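Local atomic coordinates of FBP protein (Leishmania major, PDB entry 5OEZ), a protein that probably hydrolyses fructose 1,6-bisphosphate to fructose 6-phosphate and phosphate in gluconeogenesis, as a magnesium-dependent homotetramer. Residues Gln101-Arg110 / Ile147-Ile157. Residues are numbered along the deposited sequence; the frame is centred on the assembly and turned at random.
Sequences QMIIAESGRR and INSVEDANAVI
The carbonyl oxygen A105 O is gripped side-on by R110, through NH2 at 2.8 Å and NE at 3.0 Å, and lies in the guanidinium plane. The two hydrogen bonds to one oxygen fix the rotation of the guanidinium, whose one face is approached by I147 O and the other by S107 CA. With CG anti to the backbone N (chi1 -175°) and a bend at chi3, the R110 side chain comes alongside I147, whose carbonyl oxygen makes no hydrogen bond to it. At the other end, a water bridges M102 N and N154 OD1, accepting from the first and donating to the second. Strand 103-104, an edge strand of the large mixed sheet of the N-terminal FBPase domain within this chain, here lies against the first turns of helix 150-158, which S149 begins as N-cap, its OG accepting from D152 N. Between strand and helix the packing is mostly apolar. I104 lays CD1 against V150 CG2 at 3.7 Å, crossing it at a slant, while its CG1 meets I147 CG2 at 4.0 Å. M102, bent at chi3 (-75°), turns its CE to A153 CB at 3.8 Å and its SD toward I157 CG1. F116 of strand 113-121 also touches both M102 and I157.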
# COMPACT_ATOMS: atom_id res chain seq x y z
N GLN C 101 -19.97 -13.45 -28.23
CA GLN C 101 -21.35 -13.00 -28.05
C GLN C 101 -21.47 -12.04 -26.89
O GLN C 101 -20.64 -12.02 -26.00
CB GLN C 101 -22.27 -14.19 -27.81
CG GLN C 101 -22.61 -14.96 -29.08
CD GLN C 101 -23.55 -16.12 -28.81
OE1 GLN C 101 -24.08 -16.26 -27.71
NE2 GLN C 101 -23.76 -16.95 -29.83
N MET C 102 -22.54 -11.26 -26.91
CA MET C 102 -22.95 -10.45 -25.77
C MET C 102 -23.59 -11.31 -24.69
O MET C 102 -24.11 -12.41 -24.95
CB MET C 102 -23.92 -9.37 -26.23
CG MET C 102 -23.25 -8.27 -27.04
SD MET C 102 -24.42 -7.10 -27.78
CE MET C 102 -25.06 -8.12 -29.10
N ILE C 103 -23.54 -10.80 -23.46
CA ILE C 103 -24.17 -11.44 -22.30
C ILE C 103 -25.34 -10.59 -21.85
O ILE C 103 -25.20 -9.38 -21.72
CB ILE C 103 -23.17 -11.59 -21.14
CG1 ILE C 103 -22.08 -12.60 -21.52
CG2 ILE C 103 -23.86 -12.05 -19.86
CD1 ILE C 103 -20.81 -12.43 -20.73
N ILE C 104 -26.48 -11.22 -21.63
CA ILE C 104 -27.68 -10.55 -21.16
C ILE C 104 -27.74 -10.77 -19.66
O ILE C 104 -27.61 -11.90 -19.19
CB ILE C 104 -28.95 -11.10 -21.86
CG1 ILE C 104 -29.05 -10.61 -23.32
CG2 ILE C 104 -30.22 -10.62 -21.17
CD1 ILE C 104 -27.87 -10.87 -24.21
N ALA C 105 -27.91 -9.69 -18.90
CA ALA C 105 -28.10 -9.79 -17.45
C ALA C 105 -29.40 -10.53 -17.15
O ALA C 105 -30.36 -10.43 -17.92
CB ALA C 105 -28.12 -8.42 -16.82
N GLU C 106 -29.44 -11.26 -16.04
CA GLU C 106 -30.66 -11.98 -15.62
C GLU C 106 -31.72 -11.00 -15.15
O GLU C 106 -31.39 -9.96 -14.56
CB GLU C 106 -30.37 -12.95 -14.48
CG GLU C 106 -29.57 -14.14 -14.91
CD GLU C 106 -28.61 -14.67 -13.86
OE1 GLU C 106 -28.64 -14.19 -12.69
OE2 GLU C 106 -27.83 -15.57 -14.21
N SER C 107 -32.98 -11.33 -15.42
CA SER C 107 -34.13 -10.40 -15.23
C SER C 107 -34.24 -9.68 -13.88
O SER C 107 -34.54 -8.48 -13.86
CB SER C 107 -35.45 -11.05 -15.60
OG SER C 107 -35.71 -12.18 -14.81
N GLY C 108 -33.98 -10.39 -12.78
CA GLY C 108 -34.02 -9.80 -11.42
C GLY C 108 -33.11 -8.61 -11.16
O GLY C 108 -33.44 -7.73 -10.37
N ARG C 109 -31.96 -8.56 -11.83
CA ARG C 109 -30.97 -7.49 -11.64
C ARG C 109 -30.59 -6.84 -12.98
O ARG C 109 -29.42 -6.55 -13.23
CB ARG C 109 -29.74 -8.05 -10.91
CG ARG C 109 -29.13 -9.28 -11.56
CD ARG C 109 -27.82 -9.71 -10.92
NE ARG C 109 -27.13 -10.69 -11.77
CZ ARG C 109 -25.90 -11.18 -11.57
NH1 ARG C 109 -25.16 -10.79 -10.53
NH2 ARG C 109 -25.40 -12.06 -12.43
N ARG C 110 -31.60 -6.59 -13.82
CA ARG C 110 -31.40 -6.05 -15.18
C ARG C 110 -31.63 -4.52 -15.22
O ARG C 110 -32.73 -4.06 -14.99
CB ARG C 110 -32.35 -6.76 -16.16
CG ARG C 110 -32.18 -6.37 -17.63
CD ARG C 110 -33.08 -7.20 -18.52
NE ARG C 110 -32.67 -8.61 -18.57
CZ ARG C 110 -33.40 -9.63 -19.03
NH1 ARG C 110 -34.63 -9.44 -19.51
NH2 ARG C 110 -32.90 -10.86 -19.00
N ILE C 147 -34.77 -6.15 -24.08
CA ILE C 147 -33.81 -7.16 -24.49
C ILE C 147 -33.92 -8.35 -23.54
O ILE C 147 -33.50 -8.26 -22.38
CB ILE C 147 -32.37 -6.58 -24.49
CG1 ILE C 147 -32.25 -5.47 -25.54
CG2 ILE C 147 -31.33 -7.66 -24.78
CD1 ILE C 147 -31.00 -4.65 -25.45
N ASN C 148 -34.52 -9.43 -24.05
CA ASN C 148 -34.64 -10.69 -23.31
C ASN C 148 -33.81 -11.84 -23.92
O ASN C 148 -33.91 -12.97 -23.46
CB ASN C 148 -36.11 -11.10 -23.23
CG ASN C 148 -36.97 -10.03 -22.58
OD1 ASN C 148 -36.48 -9.23 -21.76
ND2 ASN C 148 -38.25 -10.01 -22.91
N SER C 149 -32.98 -11.54 -24.91
CA SER C 149 -32.15 -12.56 -25.57
C SER C 149 -30.99 -11.92 -26.32
O SER C 149 -30.90 -10.70 -26.42
CB SER C 149 -32.98 -13.38 -26.55
OG SER C 149 -33.33 -12.62 -27.69
N VAL C 150 -30.09 -12.76 -26.83
CA VAL C 150 -28.94 -12.29 -27.62
C VAL C 150 -29.41 -11.81 -29.01
O VAL C 150 -28.84 -10.86 -29.56
CB VAL C 150 -27.83 -13.38 -27.75
CG1 VAL C 150 -26.66 -12.88 -28.59
CG2 VAL C 150 -27.31 -13.81 -26.38
N GLU C 151 -30.47 -12.43 -29.53
CA GLU C 151 -31.07 -12.00 -30.80
C GLU C 151 -31.58 -10.57 -30.69
O GLU C 151 -31.29 -9.75 -31.56
CB GLU C 151 -32.16 -12.99 -31.27
CG GLU C 151 -31.59 -14.35 -31.79
CD GLU C 151 -31.37 -15.39 -30.67
OE1 GLU C 151 -31.34 -15.02 -29.47
OE2 GLU C 151 -31.20 -16.58 -30.98
N ASP C 152 -32.30 -10.25 -29.61
CA ASP C 152 -32.77 -8.88 -29.36
C ASP C 152 -31.60 -7.93 -29.32
O ASP C 152 -31.61 -6.90 -29.99
CB ASP C 152 -33.55 -8.77 -28.03
CG ASP C 152 -34.91 -9.47 -28.06
OD1 ASP C 152 -35.39 -9.85 -29.15
OD2 ASP C 152 -35.50 -9.64 -26.97
N ALA C 153 -30.61 -8.26 -28.50
CA ALA C 153 -29.41 -7.42 -28.33
C ALA C 153 -28.70 -7.15 -29.65
O ALA C 153 -28.25 -6.02 -29.89
CB ALA C 153 -28.46 -8.05 -27.33
N ASN C 154 -28.62 -8.17 -30.51
CA ASN C 154 -28.01 -8.02 -31.85
C ASN C 154 -28.78 -7.04 -32.73
O ASN C 154 -28.17 -6.23 -33.42
CB ASN C 154 -27.90 -9.37 -32.56
CG ASN C 154 -26.79 -10.25 -32.01
OD1 ASN C 154 -25.84 -9.77 -31.39
ND2 ASN C 154 -26.92 -11.56 -32.21
N ALA C 155 -30.11 -7.10 -32.70
CA ALA C 155 -30.93 -6.13 -33.41
C ALA C 155 -30.77 -4.71 -32.87
O ALA C 155 -30.68 -3.77 -33.65
CB ALA C 155 -32.40 -6.54 -33.38
N VAL C 156 -30.68 -4.57 -31.55
CA VAL C 156 -30.56 -3.24 -30.93
C VAL C 156 -29.28 -2.52 -31.33
O VAL C 156 -29.34 -1.35 -31.72
CB VAL C 156 -30.69 -3.31 -29.39
CG1 VAL C 156 -30.28 -2.00 -28.72
CG2 VAL C 156 -32.13 -3.63 -29.01
N ILE C 157 -28.14 -3.19 -31.25
CA ILE C 157 -26.87 -2.55 -31.58
C ILE C 157 -26.77 -2.08 -33.04
O ILE C 157 -26.15 -1.04 -33.31
CB ILE C 157 -25.70 -3.47 -31.15
CG1 ILE C 157 -25.45 -3.32 -29.66
CG2 ILE C 157 -24.44 -3.26 -31.94
CD1 ILE C 157 -24.92 -1.97 -29.27
O HOH W 1 -24.05 -11.17 -29.42